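Local coordinates for cytochrome C-type biogenesis protein ccmF (Thermus thermophilus, PDB 6ZMQ) that is a membrane-bound cytochrome c heme lyase that binds heme b and probably helps deliver heme to apocytochrome c during cytochrome c maturation, at residues L86-R91 and P106-E111; H183-V188 and K238-W243; R215-V220 and A286-N291; A21-L26 and F72-W77. One frame throughout, in Å; residues are numbered along the deposited sequence.

Contact 1. Residues L86-R91 and P106-E111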
loop_
_atom_site.group_PDB
_atom_site.type_symbol
_atom_site.label_atom_id
_atom_site.label_comp_id
_atom_site.label_asym_id
_atom_site.label_seq_id
_atom_site.Cartn_x
_atom_site.Cartn_y
_atom_site.Cartn_z
ATOM N N LEU A 86 28.376 -4.368 14.863
ATOM C CA LEU A 86 27.122 -5.082 14.691
ATOM C C LEU A 86 27.005 -5.571 13.252
ATOM O O LEU A 86 27.532 -4.952 12.323
ATOM C CB LEU A 86 25.938 -4.187 15.036
ATOM C CG LEU A 86 25.995 -3.383 16.329
ATOM C CD1 LEU A 86 25.189 -2.118 16.155
ATOM C CD2 LEU A 86 25.416 -4.198 17.439
ATOM N N ALA A 87 26.318 -6.702 13.079
ATOM C CA ALA A 87 26.237 -7.345 11.768
ATOM C C ALA A 87 25.369 -6.544 10.803
ATOM O O ALA A 87 25.680 -6.448 9.608
ATOM C CB ALA A 87 25.707 -8.771 11.913
ATOM N N TYR A 88 24.272 -5.968 11.313
ATOM C CA TYR A 88 23.313 -5.244 10.480
ATOM C C TYR A 88 23.920 -3.970 9.894
ATOM O O TYR A 88 23.700 -3.652 8.721
ATOM C CB TYR A 88 22.072 -4.928 11.312
ATOM C CG TYR A 88 20.924 -4.287 10.565
ATOM C CD1 TYR A 88 20.354 -4.911 9.460
ATOM C CD2 TYR A 88 20.389 -3.071 10.986
ATOM C CE1 TYR A 88 19.290 -4.336 8.792
ATOM C CE2 TYR A 88 19.330 -2.483 10.310
ATOM C CZ TYR A 88 18.787 -3.123 9.214
ATOM O OH TYR A 88 17.734 -2.556 8.540
ATOM N N VAL A 89 24.725 -3.253 10.682
ATOM C CA VAL A 89 25.322 -2.015 10.185
ATOM C C VAL A 89 26.541 -2.311 9.306
ATOM O O VAL A 89 26.752 -1.641 8.293
ATOM C CB VAL A 89 25.632 -1.058 11.361
ATOM C CG1 VAL A 89 26.482 -1.720 12.408
ATOM C CG2 VAL A 89 26.262 0.266 10.890
ATOM N N ALA A 90 27.332 -3.341 9.642
ATOM C CA ALA A 90 28.484 -3.715 8.817
ATOM C C ALA A 90 28.043 -4.261 7.463
ATOM O O ALA A 90 28.755 -4.123 6.461
ATOM C CB ALA A 90 29.357 -4.735 9.549
ATOM N N ARG A 91 26.872 -4.904 7.420
ATOM C CA ARG A 91 26.324 -5.336 6.139
ATOM C C ARG A 91 25.492 -4.246 5.464
ATOM O O ARG A 91 25.200 -4.353 4.267
ATOM C CB ARG A 91 25.518 -6.623 6.324
ATOM C CG ARG A 91 26.358 -7.854 6.002
ATOM C CD ARG A 91 25.532 -9.143 5.858
ATOM N NE ARG A 91 24.692 -9.523 7.001
ATOM C CZ ARG A 91 25.117 -9.897 8.210
ATOM N NH1 ARG A 91 26.410 -10.014 8.496
ATOM N NH2 ARG A 91 24.226 -10.214 9.138
ATOM N N PRO A 106 17.985 2.254 9.159
ATOM C CA PRO A 106 17.338 1.438 10.216
ATOM C C PRO A 106 16.045 0.707 9.843
ATOM O O PRO A 106 15.442 0.117 10.739
ATOM C CB PRO A 106 17.048 2.463 11.323
ATOM C CG PRO A 106 18.086 3.395 11.196
ATOM C CD PRO A 106 18.234 3.600 9.737
ATOM N N TRP A 107 15.585 0.722 8.583
ATOM C CA TRP A 107 14.660 -0.300 8.110
ATOM C C TRP A 107 15.074 -0.855 6.747
ATOM O O TRP A 107 14.208 -1.291 5.981
ATOM C CB TRP A 107 13.212 0.239 8.097
ATOM C CG TRP A 107 12.928 1.415 7.214
ATOM C CD1 TRP A 107 12.570 1.388 5.897
ATOM C CD2 TRP A 107 12.958 2.801 7.589
ATOM N NE1 TRP A 107 12.381 2.667 5.429
ATOM C CE2 TRP A 107 12.618 3.552 6.448
ATOM C CE3 TRP A 107 13.249 3.480 8.777
ATOM C CZ2 TRP A 107 12.560 4.944 6.464
ATOM C CZ3 TRP A 107 13.191 4.867 8.791
ATOM C CH2 TRP A 107 12.849 5.577 7.641
ATOM N N ALA A 108 16.380 -0.877 6.445
ATOM C CA ALA A 108 16.856 -1.278 5.117
ATOM C C ALA A 108 16.680 -2.776 4.873
ATOM O O ALA A 108 15.975 -3.187 3.943
ATOM C CB ALA A 108 18.321 -0.876 4.930
ATOM N N ALA A 109 17.334 -3.612 5.675
ATOM C CA ALA A 109 17.104 -5.045 5.588
ATOM C C ALA A 109 16.116 -5.472 6.676
ATOM O O ALA A 109 15.364 -4.656 7.208
ATOM C CB ALA A 109 18.417 -5.818 5.656
ATOM N N LEU A 110 16.116 -6.773 6.997
ATOM C CA LEU A 110 14.975 -7.412 7.655
ATOM C C LEU A 110 14.836 -6.994 9.123
ATOM O O LEU A 110 13.750 -6.588 9.559
ATOM C CB LEU A 110 15.094 -8.937 7.500
ATOM C CG LEU A 110 14.040 -9.971 7.936
ATOM C CD1 LEU A 110 14.221 -11.219 7.087
ATOM C CD2 LEU A 110 14.083 -10.369 9.411
ATOM N N GLU A 111 15.909 -7.164 9.911
ATOM C CA GLU A 111 15.853 -7.003 11.369
ATOM C C GLU A 111 15.551 -5.562 11.801
ATOM O O GLU A 111 14.749 -5.324 12.718
ATOM C CB GLU A 111 17.163 -7.492 11.989
ATOM C CG GLU A 111 17.598 -8.907 11.584
ATOM C CD GLU A 111 18.560 -8.946 10.406
ATOM O OE1 GLU A 111 18.370 -9.798 9.514
ATOM O OE2 GLU A 111 19.507 -8.130 10.372
#
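Tyr88 of the short helix 87-92 reaches across to Ala109, the N-cap of helix 110-129, so that a side chain from one helix closes over the entry into a longer, probably membrane-spanning one. From CB, which points toward 106-111, the ring is sent out with CG anti to the backbone N (chi1 -175°). CG and CD1 pass the carboxylate of Glu111, with OE2 3.5 Å from CD1. The two side chains pass alongside each other, running opposite ways with their planes 76° apart, and the bend at chi2 of Glu111 brings its oxygen to the ring obliquely. Further out, CE1 meets the methyl CB of Ala109 at 3.6 Å, at the ring edge and near its plane. Leu75 of helix 61-81 also packs on this ring, which is buried. At the tip, OH arrives among the backbone of 106-109, where small alanines let a hydroxyl come close to main-chain atoms. Here Ala109 N donates a weak hydrogen bond to Tyr88 OH, 3.1 Å long and well bent, with an N-H...O angle of 132°; an N-cap amide is a suitable donor because it has no carbonyl one turn earlier in its own helix. A phenylalanine here would probably keep the packing on Ala109 but leave that amide without its hydroxyl acceptor. Charge adds a looser element: Arg91 NH2 stands 5.3 Å from Glu111 OE2, too far for contact, though the opposite charges may attract mildly. The guanidinium of Arg91 itself lies against its own helix, with Ala87 O 3.7 Å above the centre of one face.

Contact 2. Residues H183-V188 and K238-W243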
loop_
_atom_site.group_PDB
_atom_site.type_symbol
_atom_site.label_atom_id
_atom_site.label_comp_id
_atom_site.label_asym_id
_atom_site.label_seq_id
_atom_site.Cartn_x
_atom_site.Cartn_y
_atom_site.Cartn_z
ATOM N N HIS A 183 17.319 5.859 -5.013
ATOM C CA HIS A 183 16.074 6.615 -4.934
ATOM C C HIS A 183 15.514 6.523 -3.523
ATOM O O HIS A 183 15.773 5.568 -2.789
ATOM C CB HIS A 183 15.025 6.132 -5.943
ATOM C CG HIS A 183 13.898 7.101 -6.170
ATOM N ND1 HIS A 183 14.045 8.263 -6.897
ATOM C CD2 HIS A 183 12.603 7.068 -5.776
ATOM C CE1 HIS A 183 12.891 8.905 -6.937
ATOM N NE2 HIS A 183 12.000 8.203 -6.261
ATOM N N TRP A 184 14.739 7.547 -3.167
ATOM C CA TRP A 184 14.195 7.760 -1.836
ATOM C C TRP A 184 12.921 6.966 -1.559
ATOM O O TRP A 184 12.589 6.768 -0.383
ATOM C CB TRP A 184 13.949 9.267 -1.615
ATOM C CG TRP A 184 13.558 10.110 -2.851
ATOM C CD1 TRP A 184 14.389 10.587 -3.841
ATOM C CD2 TRP A 184 12.245 10.576 -3.188
ATOM N NE1 TRP A 184 13.667 11.299 -4.766
ATOM C CE2 TRP A 184 12.351 11.313 -4.387
ATOM C CE3 TRP A 184 10.989 10.438 -2.594
ATOM C CZ2 TRP A 184 11.249 11.909 -4.999
ATOM C CZ3 TRP A 184 9.896 11.034 -3.205
ATOM C CH2 TRP A 184 10.033 11.756 -4.396
ATOM N N MET A 185 12.201 6.517 -2.597
ATOM C CA MET A 185 10.956 5.781 -2.371
ATOM C C MET A 185 11.224 4.386 -1.807
ATOM O O MET A 185 10.395 3.853 -1.067
ATOM C CB MET A 185 10.111 5.731 -3.649
ATOM C CG MET A 185 8.649 5.270 -3.443
ATOM S SD MET A 185 7.475 6.171 -4.468
ATOM C CE MET A 185 7.581 7.783 -3.692
ATOM N N MET A 186 12.425 3.827 -2.040
ATOM C CA MET A 186 12.838 2.603 -1.339
ATOM C C MET A 186 13.009 2.817 0.167
ATOM O O MET A 186 13.051 1.843 0.931
ATOM C CB MET A 186 14.117 2.036 -1.978
ATOM C CG MET A 186 14.258 0.501 -1.830
ATOM S SD MET A 186 15.837 -0.278 -2.224
ATOM C CE MET A 186 15.726 -0.310 -4.017
ATOM N N ALA A 187 13.090 4.070 0.605
ATOM C CA ALA A 187 12.844 4.458 1.983
ATOM C C ALA A 187 11.358 4.545 2.324
ATOM O O ALA A 187 10.934 3.992 3.346
ATOM C CB ALA A 187 13.491 5.815 2.244
ATOM N N VAL A 188 10.546 5.212 1.497
ATOM C CA VAL A 188 9.219 5.621 1.955
ATOM C C VAL A 188 8.087 4.689 1.511
ATOM O O VAL A 188 7.018 4.699 2.139
ATOM C CB VAL A 188 8.912 7.088 1.567
ATOM C CG1 VAL A 188 10.104 7.991 1.927
ATOM C CG2 VAL A 188 8.548 7.227 0.104
ATOM N N LYS A 238 0.335 1.650 -2.699
ATOM C CA LYS A 238 0.158 0.957 -3.979
ATOM C C LYS A 238 0.360 1.889 -5.175
ATOM O O LYS A 238 1.037 1.520 -6.148
ATOM C CB LYS A 238 -1.207 0.265 -4.035
ATOM C CG LYS A 238 -1.407 -0.794 -5.172
ATOM C CD LYS A 238 -0.197 -1.686 -5.594
ATOM C CE LYS A 238 0.446 -2.608 -4.525
ATOM N NZ LYS A 238 1.793 -3.072 -5.004
ATOM N N VAL A 239 -0.201 3.106 -5.111
ATOM C CA VAL A 239 0.018 4.093 -6.173
ATOM C C VAL A 239 1.492 4.529 -6.240
ATOM O O VAL A 239 2.057 4.677 -7.338
ATOM C CB VAL A 239 -0.943 5.289 -5.975
ATOM C CG1 VAL A 239 -0.715 6.363 -7.012
ATOM C CG2 VAL A 239 -2.403 4.836 -6.094
ATOM N N ALA A 240 2.160 4.641 -5.085
ATOM C CA ALA A 240 3.568 5.017 -5.050
ATOM C C ALA A 240 4.467 3.912 -5.600
ATOM O O ALA A 240 5.442 4.200 -6.305
ATOM C CB ALA A 240 3.961 5.377 -3.616
ATOM N N GLY A 241 4.146 2.647 -5.297
ATOM C CA GLY A 241 4.870 1.528 -5.887
ATOM C C GLY A 241 4.688 1.424 -7.388
ATOM O O GLY A 241 5.635 1.094 -8.112
ATOM N N MET A 242 3.475 1.733 -7.872
ATOM C CA MET A 242 3.214 1.851 -9.308
ATOM C C MET A 242 4.084 2.912 -9.982
ATOM O O MET A 242 4.726 2.633 -11.011
ATOM C CB MET A 242 1.743 2.193 -9.544
ATOM C CG MET A 242 0.796 1.047 -9.826
ATOM S SD MET A 242 -0.874 1.717 -9.748
ATOM C CE MET A 242 -1.606 1.018 -11.216
ATOM N N TRP A 243 4.119 4.124 -9.396
ATOM C CA TRP A 243 4.895 5.236 -9.953
ATOM C C TRP A 243 6.383 4.925 -9.951
ATOM O O TRP A 243 7.099 5.253 -10.908
ATOM C CB TRP A 243 4.638 6.527 -9.160
ATOM C CG TRP A 243 5.621 7.644 -9.499
ATOM C CD1 TRP A 243 5.513 8.534 -10.527
ATOM C CD2 TRP A 243 6.855 7.960 -8.827
ATOM N NE1 TRP A 243 6.596 9.382 -10.539
ATOM C CE2 TRP A 243 7.435 9.048 -9.509
ATOM C CE3 TRP A 243 7.531 7.420 -7.728
ATOM C CZ2 TRP A 243 8.650 9.616 -9.119
ATOM C CZ3 TRP A 243 8.741 7.987 -7.343
ATOM C CH2 TRP A 243 9.286 9.073 -8.037
#
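A Met-aromatic contact between Met185 and Trp243 forms the middle of this meeting, with His183 and Ala240 to complete it. The Met185 chain kinks at its second and third torsions, which carries SD to the edge of the indole. There SD lies 4.6 Å from the centroid of the six-membered ring of Trp243, 75° off the ring normal. The methyl CE follows, 3.8 Å from Trp243 CZ3, while SD also rests 3.7 Å from Ala240 CB, whose small size suits it to receive a bulky sulfur. The segments belong to helices 185-213 and 224-247, successive in the chain and running in opposite directions as a helical hairpin; the contact joins the start of the first to a late turn of the second. His183 comes to the same indole rim: its NE2 is 3.4 Å from Trp243 CH2, near the indole plane, and the two rings are inclined at 46°. Sulfur and ring nitrogen thus both approach the edge of the six-membered ring. Trp243 further packs edge-to-face with Trp631, and Val188, one turn beyond Met185, touches a bound phosphatidylethanolamine.

Contact 3. Residues R215-V220 and A286-N291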
loop_
_atom_site.group_PDB
_atom_site.type_symbol
_atom_site.label_atom_id
_atom_site.label_comp_id
_atom_site.label_asym_id
_atom_site.label_seq_id
_atom_site.Cartn_x
_atom_site.Cartn_y
_atom_site.Cartn_z
ATOM N N ARG A 215 -20.832 -7.445 21.752
ATOM C CA ARG A 215 -21.322 -6.137 21.320
ATOM C C ARG A 215 -20.839 -5.938 19.884
ATOM O O ARG A 215 -19.709 -5.493 19.659
ATOM C CB ARG A 215 -20.823 -5.041 22.263
ATOM C CG ARG A 215 -21.374 -5.178 23.673
ATOM C CD ARG A 215 -21.124 -3.947 24.538
ATOM N NE ARG A 215 -20.752 -4.347 25.895
ATOM C CZ ARG A 215 -19.516 -4.296 26.376
ATOM N NH1 ARG A 215 -18.530 -3.872 25.605
ATOM N NH2 ARG A 215 -19.262 -4.675 27.622
ATOM N N TYR A 216 -21.712 -6.228 18.911
ATOM C CA TYR A 216 -21.297 -6.540 17.546
ATOM C C TYR A 216 -21.396 -5.382 16.570
ATOM O O TYR A 216 -20.931 -5.519 15.432
ATOM C CB TYR A 216 -22.146 -7.685 16.973
ATOM C CG TYR A 216 -22.167 -8.934 17.804
ATOM C CD1 TYR A 216 -21.071 -9.787 17.838
ATOM C CD2 TYR A 216 -23.300 -9.279 18.539
ATOM C CE1 TYR A 216 -21.090 -10.934 18.604
ATOM C CE2 TYR A 216 -23.333 -10.424 19.303
ATOM C CZ TYR A 216 -22.228 -11.247 19.330
ATOM O OH TYR A 216 -22.263 -12.391 20.088
ATOM N N GLN A 217 -22.013 -4.271 16.951
ATOM C CA GLN A 217 -22.173 -3.162 16.027
ATOM C C GLN A 217 -21.338 -1.948 16.406
ATOM O O GLN A 217 -20.791 -1.287 15.515
ATOM C CB GLN A 217 -23.665 -2.791 15.915
ATOM C CG GLN A 217 -24.024 -1.317 15.751
ATOM C CD GLN A 217 -23.705 -0.815 14.358
ATOM O OE1 GLN A 217 -23.619 -1.599 13.421
ATOM N NE2 GLN A 217 -23.500 0.492 14.223
ATOM N N THR A 218 -21.142 -1.711 17.707
ATOM C CA THR A 218 -20.513 -0.493 18.207
ATOM C C THR A 218 -19.031 -0.390 17.870
ATOM O O THR A 218 -18.481 0.715 17.905
ATOM C CB THR A 218 -20.687 -0.399 19.729
ATOM O OG1 THR A 218 -20.146 0.843 20.196
ATOM C CG2 THR A 218 -19.984 -1.559 20.434
ATOM N N TRP A 219 -18.384 -1.509 17.534
ATOM C CA TRP A 219 -16.933 -1.566 17.380
ATOM C C TRP A 219 -16.392 -0.800 16.177
ATOM O O TRP A 219 -15.244 -0.350 16.237
ATOM C CB TRP A 219 -16.487 -3.026 17.272
ATOM C CG TRP A 219 -16.880 -3.654 15.971
ATOM C CD1 TRP A 219 -18.113 -4.124 15.638
ATOM C CD2 TRP A 219 -16.042 -3.873 14.824
ATOM N NE1 TRP A 219 -18.099 -4.617 14.358
ATOM C CE2 TRP A 219 -16.839 -4.472 13.837
ATOM C CE3 TRP A 219 -14.697 -3.614 14.535
ATOM C CZ2 TRP A 219 -16.336 -4.833 12.588
ATOM C CZ3 TRP A 219 -14.201 -3.966 13.286
ATOM C CH2 TRP A 219 -15.020 -4.574 12.334
ATOM N N VAL A 220 -17.160 -0.622 15.097
ATOM C CA VAL A 220 -16.548 -0.125 13.870
ATOM C C VAL A 220 -16.686 1.391 13.761
ATOM O O VAL A 220 -15.885 2.028 13.059
ATOM C CB VAL A 220 -17.090 -0.832 12.604
ATOM C CG1 VAL A 220 -18.438 -0.323 12.198
ATOM C CG2 VAL A 220 -16.107 -0.695 11.447
ATOM N N ALA A 286 -25.588 -2.830 9.285
ATOM C CA ALA A 286 -25.713 -3.946 8.361
ATOM C C ALA A 286 -24.355 -4.459 7.892
ATOM O O ALA A 286 -23.407 -3.697 7.682
ATOM C CB ALA A 286 -26.576 -3.564 7.148
ATOM N N PHE A 287 -24.339 -5.765 7.634
ATOM C CA PHE A 287 -23.160 -6.613 7.414
ATOM C C PHE A 287 -22.136 -6.408 8.528
ATOM O O PHE A 287 -21.020 -5.947 8.291
ATOM C CB PHE A 287 -22.410 -6.430 6.074
ATOM C CG PHE A 287 -23.209 -5.945 4.880
ATOM C CD1 PHE A 287 -24.085 -6.747 4.143
ATOM C CD2 PHE A 287 -22.964 -4.650 4.434
ATOM C CE1 PHE A 287 -24.753 -6.217 3.049
ATOM C CE2 PHE A 287 -23.593 -4.139 3.333
ATOM C CZ PHE A 287 -24.516 -4.904 2.661
ATOM N N LYS A 288 -22.520 -6.755 9.753
ATOM C CA LYS A 288 -21.496 -6.871 10.782
ATOM C C LYS A 288 -20.743 -8.182 10.663
ATOM O O LYS A 288 -19.549 -8.232 10.997
ATOM C CB LYS A 288 -22.103 -6.710 12.183
ATOM C CG LYS A 288 -23.310 -7.570 12.491
ATOM C CD LYS A 288 -24.215 -6.862 13.491
ATOM C CE LYS A 288 -24.925 -5.703 12.806
ATOM N NZ LYS A 288 -25.408 -4.628 13.723
ATOM N N THR A 289 -21.400 -9.202 10.090
ATOM C CA THR A 289 -20.781 -10.477 9.733
ATOM C C THR A 289 -19.668 -10.285 8.705
ATOM O O THR A 289 -18.524 -10.728 8.909
ATOM C CB THR A 289 -21.852 -11.414 9.157
ATOM O OG1 THR A 289 -22.929 -11.553 10.091
ATOM C CG2 THR A 289 -21.278 -12.783 8.844
ATOM N N TRP A 290 -19.981 -9.565 7.626
ATOM C CA TRP A 290 -18.995 -9.317 6.583
ATOM C C TRP A 290 -17.938 -8.334 7.038
ATOM O O TRP A 290 -16.815 -8.369 6.537
ATOM C CB TRP A 290 -19.682 -8.804 5.320
ATOM C CG TRP A 290 -20.459 -9.871 4.628
ATOM C CD1 TRP A 290 -21.803 -9.870 4.402
ATOM C CD2 TRP A 290 -19.955 -11.091 4.056
ATOM N NE1 TRP A 290 -22.172 -11.016 3.745
ATOM C CE2 TRP A 290 -21.057 -11.781 3.520
ATOM C CE3 TRP A 290 -18.680 -11.667 3.945
ATOM C CZ2 TRP A 290 -20.926 -13.015 2.892
ATOM C CZ3 TRP A 290 -18.555 -12.887 3.325
ATOM C CH2 TRP A 290 -19.667 -13.547 2.800
ATOM N N ASN A 291 -18.272 -7.477 8.006
ATOM C CA ASN A 291 -17.289 -6.541 8.522
ATOM C C ASN A 291 -16.244 -7.236 9.361
ATOM O O ASN A 291 -15.053 -6.948 9.198
ATOM C CB ASN A 291 -17.958 -5.464 9.352
ATOM C CG ASN A 291 -18.160 -4.231 8.577
ATOM O OD1 ASN A 291 -17.221 -3.745 7.969
ATOM N ND2 ASN A 291 -19.382 -3.701 8.579
#
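Trp219 and Asn291 touch where the type I beta turn Gln217-Val220, in the loop between helices 185-213 and 224-247, meets the first turn of helix 288-307. Of the indole atoms CZ2 makes the closest approach, with Asn291 CB 3.7 Å away at the ring edge and near its plane; indole and amide planes are 82° apart. Beside this pair, Lys288 lies roughly perpendicular to Gln217. Its CB and CD run past the backbone oxygen of Tyr216, and the bend at chi3 sets NZ alongside the Gln217 side chain, 3.5 Å from OE1. A long flexible lysine suits this place, since its methylenes cover the loop while its amine, beside Gln217, also makes a weak hydrogen bond to Gly285 O. In the next shell, Val220 CB sits 3.8 Å above the centre of one indole face, and Phe292 stacks on the same tryptophan. With an alanine in place of Trp219, a gap is likely to open between loop and helix, leaving Asn291 CB and the ring of Phe292 without their aromatic neighbour. The arrangement lies near the heme site, with the side chain of Asn291 about 8 Å from that of the axial ligand His276. Asparagine fits here because its buried amide serves backbone carbonyls: ND2 donates to Thr277 O and, weakly, at an angle of 118°, to Phe287 O, 2.8 Å away just ahead of the helix.

Contact 4. Residues A21-L26 and F72-W77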
loop_
_atom_site.group_PDB
_atom_site.type_symbol
_atom_site.label_atom_id
_atom_site.label_comp_id
_atom_site.label_asym_id
_atom_site.label_seq_id
_atom_site.Cartn_x
_atom_site.Cartn_y
_atom_site.Cartn_z
ATOM N N ALA A 21 24.733 -1.329 21.185
ATOM C CA ALA A 21 24.366 -2.743 21.206
ATOM C C ALA A 21 23.603 -3.125 22.467
ATOM O O ALA A 21 22.528 -3.728 22.384
ATOM C CB ALA A 21 25.628 -3.593 21.083
ATOM N N LEU A 22 24.116 -2.772 23.644
ATOM C CA LEU A 22 23.396 -3.153 24.851
ATOM C C LEU A 22 22.254 -2.205 25.183
ATOM O O LEU A 22 21.305 -2.640 25.844
ATOM C CB LEU A 22 24.343 -3.295 26.045
ATOM C CG LEU A 22 25.179 -4.576 25.938
ATOM C CD1 LEU A 22 26.484 -4.372 25.176
ATOM C CD2 LEU A 22 25.415 -5.182 27.315
ATOM N N LEU A 23 22.273 -0.972 24.656
ATOM C CA LEU A 23 21.073 -0.140 24.676
ATOM C C LEU A 23 19.952 -0.751 23.852
ATOM O O LEU A 23 18.808 -0.796 24.313
ATOM C CB LEU A 23 21.370 1.259 24.135
ATOM C CG LEU A 23 20.189 2.229 23.933
ATOM C CD1 LEU A 23 19.322 2.487 25.174
ATOM C CD2 LEU A 23 20.685 3.525 23.323
ATOM N N GLY A 24 20.271 -1.306 22.690
ATOM C CA GLY A 24 19.250 -1.901 21.857
ATOM C C GLY A 24 18.804 -3.259 22.349
ATOM O O GLY A 24 17.651 -3.657 22.151
ATOM N N ASN A 25 19.725 -3.983 22.991
ATOM C CA ASN A 25 19.380 -5.267 23.588
ATOM C C ASN A 25 18.455 -5.085 24.785
ATOM O O ASN A 25 17.445 -5.793 24.902
ATOM C CB ASN A 25 20.644 -6.028 23.983
ATOM C CG ASN A 25 21.178 -6.901 22.854
ATOM O OD1 ASN A 25 20.523 -7.861 22.438
ATOM N ND2 ASN A 25 22.390 -6.602 22.391
ATOM N N LEU A 26 18.758 -4.106 25.662
ATOM C CA LEU A 26 17.833 -3.778 26.746
ATOM C C LEU A 26 16.546 -3.176 26.200
ATOM O O LEU A 26 15.482 -3.372 26.789
ATOM C CB LEU A 26 18.477 -2.849 27.793
ATOM C CG LEU A 26 18.892 -1.372 27.700
ATOM C CD1 LEU A 26 17.750 -0.402 28.019
ATOM C CD2 LEU A 26 20.068 -1.108 28.633
ATOM N N PHE A 72 15.120 1.443 18.569
ATOM C CA PHE A 72 15.239 2.115 17.268
ATOM C C PHE A 72 16.269 3.234 17.297
ATOM O O PHE A 72 17.046 3.403 16.347
ATOM C CB PHE A 72 13.891 2.674 16.838
ATOM C CG PHE A 72 13.877 3.268 15.450
ATOM C CD1 PHE A 72 13.741 2.454 14.335
ATOM C CD2 PHE A 72 13.966 4.649 15.263
ATOM C CE1 PHE A 72 13.714 3.001 13.058
ATOM C CE2 PHE A 72 13.947 5.200 13.993
ATOM C CZ PHE A 72 13.818 4.376 12.889
ATOM N N LEU A 73 16.260 4.038 18.359
ATOM C CA LEU A 73 17.238 5.108 18.465
ATOM C C LEU A 73 18.635 4.566 18.748
ATOM O O LEU A 73 19.618 5.229 18.418
ATOM C CB LEU A 73 16.794 6.115 19.528
ATOM C CG LEU A 73 15.664 7.098 19.171
ATOM C CD1 LEU A 73 15.790 8.367 20.000
ATOM C CD2 LEU A 73 15.609 7.440 17.678
ATOM N N ALA A 74 18.744 3.361 19.322
ATOM C CA ALA A 74 20.034 2.676 19.394
ATOM C C ALA A 74 20.538 2.287 18.011
ATOM O O ALA A 74 21.739 2.403 17.732
ATOM C CB ALA A 74 19.922 1.435 20.277
ATOM N N LEU A 75 19.637 1.822 17.135
ATOM C CA LEU A 75 20.058 1.500 15.770
ATOM C C LEU A 75 20.441 2.753 14.979
ATOM O O LEU A 75 21.414 2.734 14.213
ATOM C CB LEU A 75 18.965 0.715 15.048
ATOM C CG LEU A 75 19.410 -0.211 13.903
ATOM C CD1 LEU A 75 20.715 -0.965 14.239
ATOM C CD2 LEU A 75 18.299 -1.189 13.575
ATOM N N GLU A 76 19.701 3.854 15.170
ATOM C CA GLU A 76 20.042 5.123 14.515
ATOM C C GLU A 76 21.340 5.712 15.061
ATOM O O GLU A 76 22.128 6.301 14.309
ATOM C CB GLU A 76 18.916 6.147 14.677
ATOM C CG GLU A 76 17.658 5.835 13.897
ATOM C CD GLU A 76 17.307 6.922 12.899
ATOM O OE1 GLU A 76 16.904 6.575 11.769
ATOM O OE2 GLU A 76 17.447 8.114 13.234
ATOM N N TRP A 77 21.517 5.638 16.386
ATOM C CA TRP A 77 22.762 5.945 17.083
ATOM C C TRP A 77 23.947 5.204 16.475
ATOM O O TRP A 77 24.966 5.817 16.152
ATOM C CB TRP A 77 22.559 5.578 18.563
ATOM C CG TRP A 77 23.602 5.942 19.613
ATOM C CD1 TRP A 77 24.968 5.965 19.484
ATOM C CD2 TRP A 77 23.331 6.289 20.976
ATOM N NE1 TRP A 77 25.554 6.311 20.677
ATOM C CE2 TRP A 77 24.571 6.520 21.609
ATOM C CE3 TRP A 77 22.156 6.438 21.719
ATOM C CZ2 TRP A 77 24.669 6.890 22.948
ATOM C CZ3 TRP A 77 22.252 6.805 23.047
ATOM C CH2 TRP A 77 23.501 7.027 23.649
#
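Leu23 lies across Ala74 and Trp77, and its conformation decides how it reaches both. A chi1 of 173° swings CG to the far side from the amide nitrogen, extending the side chain toward 72-77 and bringing CG to 3.8 Å from Ala74 CB. The second torsion, 56°, then brings the branch CD2 beside CE3 and CZ3 of Trp77, 3.6 Å from each. That methyl approaches the indole obliquely, and the two side chains lie roughly perpendicular. The first torsion of Trp77 is extended in the same way, which carries the indole out to the surface beside the leucine. The frame is an antiparallel pair of probably membrane-spanning helices, 20-47 and 61-81, whose segment axes come within 8.3 Å at a signed crossing angle of -162°. Such closeness depends on small residues at the crossing. Gly24 and Ala74 have their CA atoms 5.3 Å apart, and the alanine methyl rests against the glycine backbone, which no side chain shields, 3.7 Å from Gly24 N. Glycine, having no side chain, allows the two backbones this approach. The alanine methyl is small and apolar, and touches both Gly24 N and Leu23 CG. Asn25, pointing away from the interface, returns its polar end to its own helix, where ND2 makes a weak hydrogen bond to Ala21 O.

From the N terminus, contact 4 closes first, pairing helices 20-47 and 61-81 across a connection that includes helix 51-57. Contact 1 follows in series, closing a short excursion through helix 99-104; it adjoins contact 4, the centres being 12 Å apart, with Pro106 packed on Glu76 and Phe72, and Leu86 on Ala21. Contact 2 comes next, linked to contact 1 by a probable hydrogen bond from Trp107 NE1 to Ala187 O. It closes helices 185-213 and 224-247 at one end, and contact 3, crossing it in the chain, ties the loop at their other end to helix 288-307, the centres of contacts 2 and 3 being about 34 Å apart. None nests inside another.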